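PDB 2EL7: tryptophanyl-tRNA synthetase, which probably catalyses the ATP-dependent attachment of L-tryptophan to its cognate tRNA(Trp), acting as a homodimeric class I aminoacyl-tRNA synthetase. Local coordinates for residues F38-D43 with T80-S85; D136-K141 with P174-L179; I239-L244 with A255-Y260. All blocks are in the same frame, centred on the assembly; numbering follows the deposited sequence.

Contact 1 of 3, residues F38-D43 with T80-S85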
ATOM      1  N   PHE A  38      10.760  -9.120 -17.869  1.00 21.33           N
ATOM      2  CA  PHE A  38       9.948  -7.956 -17.497  1.00 18.62           C
ATOM      3  C   PHE A  38      10.772  -6.729 -17.157  1.00 22.11           C
ATOM      4  O   PHE A  38      11.730  -6.797 -16.368  1.00 22.40           O
ATOM      5  CB  PHE A  38       9.059  -8.262 -16.300  1.00 19.48           C
ATOM      6  CG  PHE A  38       7.909  -9.180 -16.609  1.00 22.82           C
ATOM      7  CD1 PHE A  38       6.782  -9.188 -15.797  1.00 20.11           C
ATOM      8  CD2 PHE A  38       7.949 -10.027 -17.700  1.00 14.14           C
ATOM      9  CE1 PHE A  38       5.724 -10.013 -16.071  1.00 17.80           C
ATOM     10  CE2 PHE A  38       6.893 -10.853 -17.979  1.00 24.41           C
ATOM     11  CZ  PHE A  38       5.773 -10.847 -17.159  1.00 20.40           C
ATOM     12  N   PHE A  39      10.400  -5.596 -17.741  1.00 22.20           N
ATOM     13  CA  PHE A  39      11.117  -4.346 -17.460  1.00 29.64           C
ATOM     14  C   PHE A  39      10.092  -3.371 -16.966  1.00 22.21           C
ATOM     15  O   PHE A  39       9.160  -3.035 -17.691  1.00 28.32           O
ATOM     16  CB  PHE A  39      11.838  -3.817 -18.709  1.00 17.99           C
ATOM     17  CG  PHE A  39      12.974  -4.704 -19.176  1.00 26.08           C
ATOM     18  CD1 PHE A  39      12.746  -5.727 -20.111  1.00 18.67           C
ATOM     19  CD2 PHE A  39      14.271  -4.502 -18.699  1.00 22.82           C
ATOM     20  CE1 PHE A  39      13.786  -6.525 -20.565  1.00 26.12           C
ATOM     21  CE2 PHE A  39      15.340  -5.300 -19.147  1.00 25.93           C
ATOM     22  CZ  PHE A  39      15.107  -6.313 -20.080  1.00 26.07           C
ATOM     23  N   CYS A  40      10.273  -2.927 -15.719  1.00 29.38           N
ATOM     24  CA  CYS A  40       9.332  -2.037 -15.031  1.00 16.47           C
ATOM     25  C   CYS A  40       9.861  -0.637 -14.731  1.00 22.43           C
ATOM     26  O   CYS A  40      10.820  -0.486 -13.980  1.00 25.07           O
ATOM     27  CB  CYS A  40       8.903  -2.716 -13.718  1.00 20.77           C
ATOM     28  SG  CYS A  40       7.553  -1.965 -12.750  1.00 27.27           S
ATOM     29  N   ILE A  41       9.223   0.378 -15.321  1.00 19.74           N
ATOM     30  CA  ILE A  41       9.592   1.767 -15.105  1.00 17.79           C
ATOM     31  C   ILE A  41       8.938   2.109 -13.756  1.00 25.98           C
ATOM     32  O   ILE A  41       7.717   2.273 -13.669  1.00 22.87           O
ATOM     33  CB  ILE A  41       9.024   2.667 -16.240  1.00 21.16           C
ATOM     34  CG1 ILE A  41       9.754   2.377 -17.558  1.00 19.73           C
ATOM     35  CG2 ILE A  41       9.171   4.145 -15.873  1.00 22.29           C
ATOM     36  CD1 ILE A  41       9.199   3.135 -18.764  1.00 15.95           C
ATOM     37  N   VAL A  42       9.742   2.231 -12.705  1.00 20.94           N
ATOM     38  CA  VAL A  42       9.179   2.483 -11.377  1.00 29.45           C
ATOM     39  C   VAL A  42       8.798   3.925 -11.024  1.00 28.02           C
ATOM     40  O   VAL A  42       9.400   4.535 -10.146  1.00 20.91           O
ATOM     41  CB  VAL A  42      10.108   1.901 -10.259  1.00 21.09           C
ATOM     42  CG1 VAL A  42      10.129   0.393 -10.353  1.00 14.10           C
ATOM     43  CG2 VAL A  42      11.516   2.441 -10.397  1.00 16.72           C
ATOM     44  N   ASP A  43       7.741   4.424 -11.662  1.00 24.62           N
ATOM     45  CA  ASP A  43       7.292   5.791 -11.443  1.00 22.84           C
ATOM     46  C   ASP A  43       6.896   6.061  -9.986  1.00 30.36           C
ATOM     47  O   ASP A  43       7.091   7.170  -9.488  1.00 30.28           O
ATOM     48  CB  ASP A  43       6.150   6.140 -12.423  1.00 24.35           C
ATOM     49  CG  ASP A  43       4.954   5.188 -12.329  1.00 23.40           C
ATOM     50  OD1 ASP A  43       3.896   5.525 -12.887  1.00 25.18           O
ATOM     51  OD2 ASP A  43       5.052   4.114 -11.706  1.00 32.28           O
ATOM     52  N   THR A  80       9.013  -7.419 -22.331  1.00 19.36           N
ATOM     53  CA  THR A  80       7.782  -6.939 -21.697  1.00 24.18           C
ATOM     54  C   THR A  80       8.101  -5.723 -20.871  1.00 15.88           C
ATOM     55  O   THR A  80       8.614  -5.833 -19.778  1.00 30.80           O
ATOM     56  CB  THR A  80       7.146  -8.046 -20.827  1.00 26.75           C
ATOM     57  OG1 THR A  80       6.689  -9.084 -21.697  1.00 25.67           O
ATOM     58  CG2 THR A  80       5.948  -7.540 -20.014  1.00 22.62           C
ATOM     59  N   LEU A  81       7.788  -4.557 -21.426  1.00 25.93           N
ATOM     60  CA  LEU A  81       8.048  -3.261 -20.806  1.00 21.18           C
ATOM     61  C   LEU A  81       6.762  -2.606 -20.398  1.00 21.45           C
ATOM     62  O   LEU A  81       5.849  -2.490 -21.203  1.00 25.35           O
ATOM     63  CB  LEU A  81       8.762  -2.359 -21.799  1.00 26.31           C
ATOM     64  CG  LEU A  81       9.173  -0.941 -21.388  1.00 33.32           C
ATOM     65  CD1 LEU A  81      10.170  -0.994 -20.238  1.00 18.63           C
ATOM     66  CD2 LEU A  81       9.816  -0.253 -22.607  1.00 26.63           C
ATOM     67  N   PHE A  82       6.702  -2.160 -19.150  1.00 26.31           N
ATOM     68  CA  PHE A  82       5.510  -1.524 -18.616  1.00 20.58           C
ATOM     69  C   PHE A  82       5.833  -0.534 -17.496  1.00 29.59           C
ATOM     70  O   PHE A  82       6.960  -0.500 -16.979  1.00 27.61           O
ATOM     71  CB  PHE A  82       4.556  -2.601 -18.113  1.00 23.14           C
ATOM     72  CG  PHE A  82       5.107  -3.432 -16.994  1.00 15.94           C
ATOM     73  CD1 PHE A  82       4.858  -3.089 -15.679  1.00 20.57           C
ATOM     74  CD2 PHE A  82       5.848  -4.582 -17.261  1.00 24.26           C
ATOM     75  CE1 PHE A  82       5.337  -3.890 -14.621  1.00 30.48           C
ATOM     76  CE2 PHE A  82       6.330  -5.382 -16.231  1.00 26.21           C
ATOM     77  CZ  PHE A  82       6.072  -5.032 -14.896  1.00 24.21           C
ATOM     78  N   VAL A  83       4.843   0.282 -17.141  1.00 24.15           N
ATOM     79  CA  VAL A  83       4.989   1.286 -16.091  1.00 25.70           C
ATOM     80  C   VAL A  83       4.396   0.744 -14.795  1.00 26.49           C
ATOM     81  O   VAL A  83       3.252   0.289 -14.778  1.00 32.05           O
ATOM     82  CB  VAL A  83       4.244   2.591 -16.449  1.00 21.88           C
ATOM     83  CG1 VAL A  83       4.300   3.563 -15.262  1.00 10.47           C
ATOM     84  CG2 VAL A  83       4.855   3.213 -17.688  1.00 15.23           C
ATOM     85  N   GLN A  84       5.161   0.813 -13.711  1.00 22.55           N
ATOM     86  CA  GLN A  84       4.716   0.300 -12.419  1.00 24.13           C
ATOM     87  C   GLN A  84       3.253   0.635 -12.083  1.00 27.32           C
ATOM     88  O   GLN A  84       2.450  -0.281 -11.898  1.00 22.50           O
ATOM     89  CB  GLN A  84       5.679   0.780 -11.331  1.00 17.14           C
ATOM     90  CG  GLN A  84       5.341   0.363  -9.918  1.00 25.57           C
ATOM     91  CD  GLN A  84       6.453   0.731  -8.919  1.00 35.21           C
ATOM     92  OE1 GLN A  84       7.315   1.582  -9.185  1.00 26.29           O
ATOM     93  NE2 GLN A  84       6.426   0.087  -7.767  1.00 36.19           N
ATOM     94  N   SER A  85       2.895   1.924 -12.035  1.00 24.99           N
ATOM     95  CA  SER A  85       1.510   2.325 -11.731  1.00 24.86           C
ATOM     96  C   SER A  85       0.417   1.776 -12.660  1.00 24.41           C
ATOM     97  O   SER A  85      -0.764   1.857 -12.333  1.00 34.52           O
ATOM     98  CB  SER A  85       1.374   3.867 -11.653  1.00 18.30           C
ATOM     99  OG  SER A  85       1.513   4.520 -12.906  1.00 18.89           O
TER
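Two different first torsions bring Cys40 and Phe82 together: SG of Cys40 stands anti to the backbone N (chi1 -171°), while CG of Phe82 lies between its backbone N and carbonyl carbon (chi1 62°), which turns the ring toward strand 38-41. SG comes obliquely to the ring, 3.5 Å from Phe82 CE1, a sulfur-aromatic contact, and CA of Cys40 lies over a face. Phe38 joins them on this side of the sheet; CG2 of Thr80 sits over one face of its ring, displaced toward the rim. These are parallel strands of the Rossmann-like class I catalytic domain, joined by the beta-alpha-beta crossover through helix 55-72. On the other face Ile41 and Leu81 lie against that helix, and Leu81 and Val83 touch Leu303 of helix 296-324, so branched apolar residues suit these places. Backbone bonds alternate between the strands, from Phe39 N to Thr80 O (2.7 Å) onward. At the C-terminal end of strand 38-41, Ile41 O takes two donors from opposite faces of its plane, Gln84 N and Asp43 N, the latter closing an inverse gamma turn centred on Val42. The carboxylate of Asp43 grips Ser85 twice through syn lone pairs: OD1 receives Ser85 OG at 2.6 Å and OD2 receives Ser85 N at 3.1 Å.

Contact 2 of 3, residues D136-K141 with P174-L179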
ATOM      1  N   ASP A 136       6.434  -5.855  -5.990  1.00 27.71           N
ATOM      2  CA  ASP A 136       6.593  -5.680  -7.424  1.00 30.51           C
ATOM      3  C   ASP A 136       7.313  -6.933  -7.954  1.00 25.03           C
ATOM      4  O   ASP A 136       6.932  -7.491  -8.974  1.00 32.70           O
ATOM      5  CB  ASP A 136       7.418  -4.408  -7.678  1.00 30.08           C
ATOM      6  CG  ASP A 136       6.895  -3.570  -8.841  1.00 41.37           C
ATOM      7  OD1 ASP A 136       5.750  -3.802  -9.308  1.00 28.31           O
ATOM      8  OD2 ASP A 136       7.652  -2.661  -9.274  1.00 34.70           O
ATOM      9  N   ILE A 137       8.340  -7.376  -7.238  1.00 21.52           N
ATOM     10  CA  ILE A 137       9.102  -8.550  -7.630  1.00 28.14           C
ATOM     11  C   ILE A 137       8.276  -9.843  -7.532  1.00 29.43           C
ATOM     12  O   ILE A 137       8.227 -10.635  -8.486  1.00 21.28           O
ATOM     13  CB  ILE A 137      10.391  -8.716  -6.756  1.00 26.94           C
ATOM     14  CG1 ILE A 137      11.367  -7.568  -7.027  1.00 19.21           C
ATOM     15  CG2 ILE A 137      11.058 -10.059  -7.048  1.00 16.84           C
ATOM     16  CD1 ILE A 137      12.642  -7.642  -6.217  1.00 16.53           C
ATOM     17  N   LEU A 138       7.599 -10.044  -6.405  1.00 23.18           N
ATOM     18  CA  LEU A 138       6.834 -11.263  -6.249  1.00 26.02           C
ATOM     19  C   LEU A 138       5.457 -11.342  -6.940  1.00 28.99           C
ATOM     20  O   LEU A 138       4.980 -12.448  -7.261  1.00 24.31           O
ATOM     21  CB  LEU A 138       6.731 -11.595  -4.765  1.00 22.28           C
ATOM     22  CG  LEU A 138       8.121 -11.647  -4.102  1.00 30.60           C
ATOM     23  CD1 LEU A 138       7.985 -11.906  -2.588  1.00 24.44           C
ATOM     24  CD2 LEU A 138       8.984 -12.715  -4.774  1.00 16.58           C
ATOM     25  N   ILE A 139       4.813 -10.201  -7.189  1.00 28.46           N
ATOM     26  CA  ILE A 139       3.498 -10.239  -7.849  1.00 23.86           C
ATOM     27  C   ILE A 139       3.619 -10.889  -9.241  1.00 26.80           C
ATOM     28  O   ILE A 139       2.642 -11.450  -9.766  1.00 26.36           O
ATOM     29  CB  ILE A 139       2.922  -8.835  -8.048  1.00 23.59           C
ATOM     30  CG1 ILE A 139       1.434  -8.923  -8.360  1.00 20.31           C
ATOM     31  CG2 ILE A 139       3.597  -8.147  -9.254  1.00 17.71           C
ATOM     32  CD1 ILE A 139       0.561  -8.832  -7.179  1.00 27.73           C
ATOM     33  N   TYR A 140       4.821 -10.799  -9.824  1.00 17.06           N
ATOM     34  CA  TYR A 140       5.119 -11.328 -11.151  1.00 16.96           C
ATOM     35  C   TYR A 140       5.926 -12.622 -11.069  1.00 26.16           C
ATOM     36  O   TYR A 140       6.369 -13.159 -12.101  1.00 27.51           O
ATOM     37  CB  TYR A 140       5.917 -10.301 -11.979  1.00 13.23           C
ATOM     38  CG  TYR A 140       5.230  -8.960 -12.162  1.00 16.81           C
ATOM     39  CD1 TYR A 140       5.823  -7.774 -11.705  1.00 17.79           C
ATOM     40  CD2 TYR A 140       3.963  -8.886 -12.725  1.00 11.47           C
ATOM     41  CE1 TYR A 140       5.150  -6.560 -11.796  1.00 14.25           C
ATOM     42  CE2 TYR A 140       3.293  -7.697 -12.820  1.00 19.61           C
ATOM     43  CZ  TYR A 140       3.876  -6.531 -12.346  1.00 18.56           C
ATOM     44  OH  TYR A 140       3.111  -5.379 -12.327  1.00 16.54           O
ATOM     45  N   LYS A 141       6.118 -13.107  -9.840  1.00 27.63           N
ATOM     46  CA  LYS A 141       6.868 -14.331  -9.595  1.00 26.32           C
ATOM     47  C   LYS A 141       8.225 -14.301 -10.276  1.00 24.21           C
ATOM     48  O   LYS A 141       8.678 -15.319 -10.778  1.00 27.56           O
ATOM     49  CB  LYS A 141       6.094 -15.553 -10.103  1.00 25.87           C
ATOM     50  CG  LYS A 141       5.394 -16.396  -9.032  1.00 33.61           C
ATOM     51  CD  LYS A 141       4.032 -15.859  -8.660  1.00 32.68           C
ATOM     52  CE  LYS A 141       3.297 -16.741  -7.632  1.00 37.74           C
ATOM     53  NZ  LYS A 141       2.675 -17.984  -8.166  1.00 28.78           N
ATOM     54  N   PRO A 174       8.579 -17.578  -5.351  1.00 26.70           N
ATOM     55  CA  PRO A 174       9.958 -18.045  -5.516  1.00 24.75           C
ATOM     56  C   PRO A 174      10.749 -17.087  -4.672  1.00 22.47           C
ATOM     57  O   PRO A 174      10.237 -16.030  -4.335  1.00 32.35           O
ATOM     58  CB  PRO A 174      10.223 -17.816  -7.004  1.00 20.22           C
ATOM     59  CG  PRO A 174       9.442 -16.510  -7.248  1.00 25.76           C
ATOM     60  CD  PRO A 174       8.125 -16.855  -6.553  1.00 22.49           C
ATOM     61  N   GLU A 175      11.975 -17.452  -4.322  1.00 30.24           N
ATOM     62  CA  GLU A 175      12.872 -16.592  -3.546  1.00 27.57           C
ATOM     63  C   GLU A 175      13.782 -15.978  -4.596  1.00 27.98           C
ATOM     64  O   GLU A 175      14.704 -16.618  -5.072  1.00 37.80           O
ATOM     65  CB  GLU A 175      13.700 -17.426  -2.566  1.00 30.23           C
ATOM     66  CG  GLU A 175      12.881 -17.960  -1.397  1.00 47.91           C
ATOM     67  CD  GLU A 175      13.681 -18.832  -0.456  1.00 40.09           C
ATOM     68  OE1 GLU A 175      14.734 -18.371   0.028  1.00 50.15           O
ATOM     69  OE2 GLU A 175      13.250 -19.979  -0.199  1.00 47.16           O
ATOM     70  N   PRO A 176      13.536 -14.730  -4.974  1.00 28.23           N
ATOM     71  CA  PRO A 176      14.394 -14.126  -5.994  1.00 28.69           C
ATOM     72  C   PRO A 176      15.857 -14.020  -5.655  1.00 29.50           C
ATOM     73  O   PRO A 176      16.230 -13.859  -4.494  1.00 29.10           O
ATOM     74  CB  PRO A 176      13.753 -12.756  -6.225  1.00 16.78           C
ATOM     75  CG  PRO A 176      13.113 -12.480  -4.919  1.00 27.54           C
ATOM     76  CD  PRO A 176      12.517 -13.778  -4.507  1.00 24.14           C
ATOM     77  N   GLN A 177      16.684 -14.123  -6.688  1.00 25.40           N
ATOM     78  CA  GLN A 177      18.115 -13.997  -6.510  1.00 31.71           C
ATOM     79  C   GLN A 177      18.606 -12.763  -7.246  1.00 31.04           C
ATOM     80  O   GLN A 177      18.095 -12.429  -8.318  1.00 25.92           O
ATOM     81  CB  GLN A 177      18.830 -15.244  -7.029  1.00 26.45           C
ATOM     82  CG  GLN A 177      18.891 -16.360  -6.004  1.00 51.81           C
ATOM     83  CD  GLN A 177      19.388 -17.662  -6.600  1.00 71.29           C
ATOM     84  OE1 GLN A 177      20.363 -17.675  -7.362  1.00 79.58           O
ATOM     85  NE2 GLN A 177      18.726 -18.774  -6.252  1.00 74.19           N
ATOM     86  N   ALA A 178      19.573 -12.078  -6.647  1.00 26.77           N
ATOM     87  CA  ALA A 178      20.164 -10.890  -7.235  1.00 25.79           C
ATOM     88  C   ALA A 178      21.084 -11.300  -8.381  1.00 35.55           C
ATOM     89  O   ALA A 178      21.768 -12.330  -8.312  1.00 34.57           O
ATOM     90  CB  ALA A 178      20.958 -10.144  -6.198  1.00 27.40           C
ATOM     91  N   LEU A 179      21.076 -10.512  -9.451  1.00 35.58           N
ATOM     92  CA  LEU A 179      21.951 -10.774 -10.586  1.00 33.02           C
ATOM     93  C   LEU A 179      22.870  -9.571 -10.668  1.00 36.04           C
ATOM     94  O   LEU A 179      22.426  -8.471 -11.020  1.00 34.01           O
ATOM     95  CB  LEU A 179      21.160 -10.896 -11.894  1.00 34.06           C
ATOM     96  CG  LEU A 179      21.965 -11.013 -13.203  1.00 36.20           C
ATOM     97  CD1 LEU A 179      22.816 -12.286 -13.162  1.00 22.34           C
ATOM     98  CD2 LEU A 179      21.014 -11.054 -14.409  1.00 24.41           C
TER
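A Schellman motif ends helix 124-139, the helix that carries Asp136, a predicted L-tryptophan ligand, and two prolines leading into strand 177-179 pack against this helix end. Lys141, with positive phi, is the C-prime residue; its N bonds back to Leu138 O at 2.9 Å, and Ala142 N bonds to Ile137 O. Within the class I catalytic domain the contact joins the last helical turn to the segment that enters the short parallel sheet of strands 144-146 and 177-179. Ile137 suits its place through its beta branch: CG2, anti to the backbone N, reaches the Pro176 ring at CG, 3.8 Å away. Leu138 crosses the same ring at about a right angle, and its CD2 serves two neighbours, Pro176 CD at 3.7 Å and the carbonyl O of Pro174 at 3.6 Å. Thr158 of helix 153-169 also touches Ile137, Leu138 and Pro176. Pro174 CG packs on the backbone carbonyl of Lys141, 3.8 Å from Lys141 O. Replacing Pro174 with a glycine would probably open a gap beside the carbonyl and CG of Lys141 and let the 174-176 backbone flex. The bent lysine chain turns NZ away to a salt bridge with Glu320, while Lys141 CG stays 3.7 Å from Pro174 CD.

Contact 3 of 3, residues I239-L244 with A255-Y260; sequences ILFTYL and ALKEEY
Phe241 reaches across from helix 239-247 to helix 250-261, its CB directed toward that helix and its ring lying between the two. From CB the side chain passes to CG, 4.1 Å from CG of Lys257, and then splits. On one side CD1 meets CG and CD of Lys257, and CE1 meets its CG, the lysine chain sliding past the ring in the opposite direction; CE1 of Phe241 also meets CB of Leu256 at 4.0 Å. On the other side Phe241 CE2 stands over a face of the Tyr260 ring, displaced toward its rim, 3.6 Å from Tyr260 CG. At the tip, Phe241 CZ lies 3.7 Å from Tyr260 CB. The pair is edge-to-face, the edge of Phe241 toward the face of Tyr260, with planes at 61° and centroids 5.0 Å apart. The two segments form an antiparallel helical hairpin, their axes 11.7 Å apart at 166°, and at that separation the Phe241 ring reaches the far helix. CG of Tyr260, anti to the backbone N (chi1 -176°), places the ring beside Phe241. Lysine suits the exposed flank, since its methylenes pack while its end leads away from helix 239-247. One turn beyond Phe241, Leu244 CD2 touches Leu256 CD2 at 4.0 Å, the two side chains at about a right angle.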
ATOM      1  N   ILE A 239      41.327   9.526 -18.135  1.00 62.46           N
ATOM      2  CA  ILE A 239      39.989   9.040 -18.446  1.00 63.88           C
ATOM      3  C   ILE A 239      39.856   9.061 -19.966  1.00 62.16           C
ATOM      4  O   ILE A 239      39.042   8.338 -20.545  1.00 55.89           O
ATOM      5  CB  ILE A 239      38.867   9.908 -17.786  1.00 63.48           C
ATOM      6  CG1 ILE A 239      38.708  11.241 -18.511  1.00 66.02           C
ATOM      7  CG2 ILE A 239      39.197  10.155 -16.320  1.00 53.37           C
ATOM      8  CD1 ILE A 239      37.515  12.053 -18.012  1.00 68.93           C
ATOM      9  N   LEU A 240      40.694   9.876 -20.601  1.00 56.93           N
ATOM     10  CA  LEU A 240      40.708  10.007 -22.049  1.00 56.90           C
ATOM     11  C   LEU A 240      40.935   8.661 -22.742  1.00 54.85           C
ATOM     12  O   LEU A 240      40.265   8.353 -23.736  1.00 59.82           O
ATOM     13  CB  LEU A 240      41.797  10.988 -22.474  1.00 58.21           C
ATOM     14  CG  LEU A 240      41.820  11.361 -23.954  1.00 63.63           C
ATOM     15  CD1 LEU A 240      40.675  12.309 -24.266  1.00 62.14           C
ATOM     16  CD2 LEU A 240      43.144  12.023 -24.280  1.00 72.70           C
ATOM     17  N   PHE A 241      41.872   7.861 -22.234  1.00 51.78           N
ATOM     18  CA  PHE A 241      42.141   6.554 -22.833  1.00 40.71           C
ATOM     19  C   PHE A 241      41.234   5.475 -22.284  1.00 44.34           C
ATOM     20  O   PHE A 241      41.199   4.364 -22.818  1.00 40.38           O
ATOM     21  CB  PHE A 241      43.601   6.155 -22.636  1.00 46.63           C
ATOM     22  CG  PHE A 241      44.500   6.623 -23.740  1.00 51.16           C
ATOM     23  CD1 PHE A 241      44.696   5.840 -24.869  1.00 54.73           C
ATOM     24  CD2 PHE A 241      45.097   7.883 -23.685  1.00 58.37           C
ATOM     25  CE1 PHE A 241      45.471   6.307 -25.934  1.00 49.14           C
ATOM     26  CE2 PHE A 241      45.875   8.362 -24.745  1.00 53.92           C
ATOM     27  CZ  PHE A 241      46.060   7.574 -25.869  1.00 51.93           C
ATOM     28  N   THR A 242      40.506   5.796 -21.214  1.00 43.07           N
ATOM     29  CA  THR A 242      39.567   4.849 -20.614  1.00 40.30           C
ATOM     30  C   THR A 242      38.347   4.833 -21.531  1.00 40.84           C
ATOM     31  O   THR A 242      37.901   3.772 -21.984  1.00 41.96           O
ATOM     32  CB  THR A 242      39.155   5.294 -19.197  1.00 46.10           C
ATOM     33  OG1 THR A 242      40.300   5.253 -18.335  1.00 50.72           O
ATOM     34  CG2 THR A 242      38.082   4.383 -18.634  1.00 44.43           C
ATOM     35  N   TYR A 243      37.824   6.022 -21.813  1.00 38.11           N
ATOM     36  CA  TYR A 243      36.689   6.162 -22.706  1.00 33.78           C
ATOM     37  C   TYR A 243      37.089   5.585 -24.044  1.00 37.52           C
ATOM     38  O   TYR A 243      36.345   4.805 -24.633  1.00 48.55           O
ATOM     39  CB  TYR A 243      36.326   7.624 -22.908  1.00 27.19           C
ATOM     40  CG  TYR A 243      35.699   8.309 -21.719  1.00 36.00           C
ATOM     41  CD1 TYR A 243      35.304   9.640 -21.807  1.00 41.44           C
ATOM     42  CD2 TYR A 243      35.483   7.636 -20.514  1.00 33.93           C
ATOM     43  CE1 TYR A 243      34.709  10.297 -20.731  1.00 38.33           C
ATOM     44  CE2 TYR A 243      34.880   8.290 -19.423  1.00 36.62           C
ATOM     45  CZ  TYR A 243      34.502   9.624 -19.546  1.00 33.99           C
ATOM     46  OH  TYR A 243      33.967  10.317 -18.479  1.00 36.27           O
ATOM     47  N   LEU A 244      38.267   5.964 -24.531  1.00 42.52           N
ATOM     48  CA  LEU A 244      38.732   5.466 -25.826  1.00 42.48           C
ATOM     49  C   LEU A 244      38.611   3.946 -25.893  1.00 43.21           C
ATOM     50  O   LEU A 244      38.228   3.384 -26.919  1.00 47.03           O
ATOM     51  CB  LEU A 244      40.189   5.877 -26.070  1.00 40.63           C
ATOM     52  CG  LEU A 244      40.799   5.482 -27.423  1.00 32.08           C
ATOM     53  CD1 LEU A 244      40.168   6.307 -28.524  1.00 25.70           C
ATOM     54  CD2 LEU A 244      42.303   5.698 -27.401  1.00 28.28           C
ATOM     55  N   ALA A 255      48.019   0.950 -30.075  1.00 46.89           N
ATOM     56  CA  ALA A 255      49.002   1.711 -30.850  1.00 47.57           C
ATOM     57  C   ALA A 255      49.022   3.176 -30.454  1.00 51.33           C
ATOM     58  O   ALA A 255      50.087   3.794 -30.366  1.00 54.49           O
ATOM     59  CB  ALA A 255      48.709   1.596 -32.329  1.00 26.51           C
ATOM     60  N   LEU A 256      47.839   3.732 -30.222  1.00 53.73           N
ATOM     61  CA  LEU A 256      47.724   5.132 -29.838  1.00 53.68           C
ATOM     62  C   LEU A 256      48.368   5.333 -28.476  1.00 53.93           C
ATOM     63  O   LEU A 256      48.985   6.369 -28.219  1.00 45.97           O
ATOM     64  CB  LEU A 256      46.249   5.532 -29.801  1.00 55.11           C
ATOM     65  CG  LEU A 256      45.741   6.691 -30.667  1.00 51.71           C
ATOM     66  CD1 LEU A 256      46.371   6.680 -32.043  1.00 45.78           C
ATOM     67  CD2 LEU A 256      44.223   6.573 -30.760  1.00 48.67           C
ATOM     68  N   LYS A 257      48.230   4.338 -27.602  1.00 57.42           N
ATOM     69  CA  LYS A 257      48.822   4.425 -26.267  1.00 60.22           C
ATOM     70  C   LYS A 257      50.347   4.420 -26.334  1.00 57.28           C
ATOM     71  O   LYS A 257      51.000   5.315 -25.793  1.00 55.22           O
ATOM     72  CB  LYS A 257      48.329   3.286 -25.366  1.00 55.75           C
ATOM     73  CG  LYS A 257      46.971   3.557 -24.735  1.00 60.78           C
ATOM     74  CD  LYS A 257      46.624   2.559 -23.646  1.00 57.71           C
ATOM     75  CE  LYS A 257      46.570   1.144 -24.184  1.00 67.67           C
ATOM     76  NZ  LYS A 257      46.159   0.187 -23.116  1.00 77.70           N
ATOM     77  N   GLU A 258      50.910   3.414 -26.992  1.00 57.05           N
ATOM     78  CA  GLU A 258      52.357   3.335 -27.129  1.00 61.49           C
ATOM     79  C   GLU A 258      52.859   4.721 -27.576  1.00 61.97           C
ATOM     80  O   GLU A 258      53.771   5.292 -26.969  1.00 62.63           O
ATOM     81  CB  GLU A 258      52.723   2.271 -28.171  1.00 64.43           C
ATOM     82  CG  GLU A 258      54.167   1.784 -28.088  1.00 78.08           C
ATOM     83  CD  GLU A 258      54.507   1.183 -26.723  1.00 81.78           C
ATOM     84  OE1 GLU A 258      53.810   0.233 -26.300  1.00 89.52           O
ATOM     85  OE2 GLU A 258      55.470   1.656 -26.078  1.00 79.28           O
ATOM     86  N   GLU A 259      52.220   5.261 -28.613  1.00 52.27           N
ATOM     87  CA  GLU A 259      52.554   6.559 -29.186  1.00 51.48           C
ATOM     88  C   GLU A 259      52.322   7.728 -28.215  1.00 54.29           C
ATOM     89  O   GLU A 259      53.060   8.709 -28.235  1.00 58.74           O
ATOM     90  CB  GLU A 259      51.727   6.763 -30.461  1.00 56.08           C
ATOM     91  CG  GLU A 259      52.315   7.687 -31.509  1.00 59.97           C
ATOM     92  CD  GLU A 259      53.644   7.197 -32.052  1.00 68.90           C
ATOM     93  OE1 GLU A 259      53.765   5.987 -32.335  1.00 69.69           O
ATOM     94  OE2 GLU A 259      54.568   8.031 -32.204  1.00 74.44           O
ATOM     95  N   TYR A 260      51.301   7.631 -27.370  1.00 52.47           N
ATOM     96  CA  TYR A 260      51.015   8.698 -26.411  1.00 52.91           C
ATOM     97  C   TYR A 260      52.164   8.761 -25.403  1.00 58.30           C
ATOM     98  O   TYR A 260      52.511   9.829 -24.887  1.00 51.68           O
ATOM     99  CB  TYR A 260      49.699   8.406 -25.672  1.00 51.83           C
ATOM    100  CG  TYR A 260      49.240   9.497 -24.713  1.00 45.87           C
ATOM    101  CD1 TYR A 260      48.582  10.633 -25.179  1.00 49.91           C
ATOM    102  CD2 TYR A 260      49.459   9.384 -23.341  1.00 51.98           C
ATOM    103  CE1 TYR A 260      48.149  11.637 -24.303  1.00 53.68           C
ATOM    104  CE2 TYR A 260      49.031  10.379 -22.450  1.00 57.50           C
ATOM    105  CZ  TYR A 260      48.376  11.503 -22.941  1.00 56.53           C
ATOM    106  OH  TYR A 260      47.956  12.491 -22.072  1.00 56.67           O
TER

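In the fold
From the N terminus, strand 4-8 comes first, and strand 37-41 pairs beside it. Contact 1 then closes the loop that runs through helix 55-72 to strand 80-83. Contact 2 follows in series, closing the loop from the end of helix 124-139 through strand 144-146 and helix 153-169 to strand 177-179. Contact 3 closes the short hairpin of helices 239-247 and 250-261. None of the three nests in or crosses another. Contacts 1 and 2 nevertheless touch in the catalytic domain: Asp136 packs on Cys40 and Gln84, and Tyr140 meets Phe82 edge-to-face. Contact 3 stands apart, its nearest atoms about 22 Å from those of contact 2.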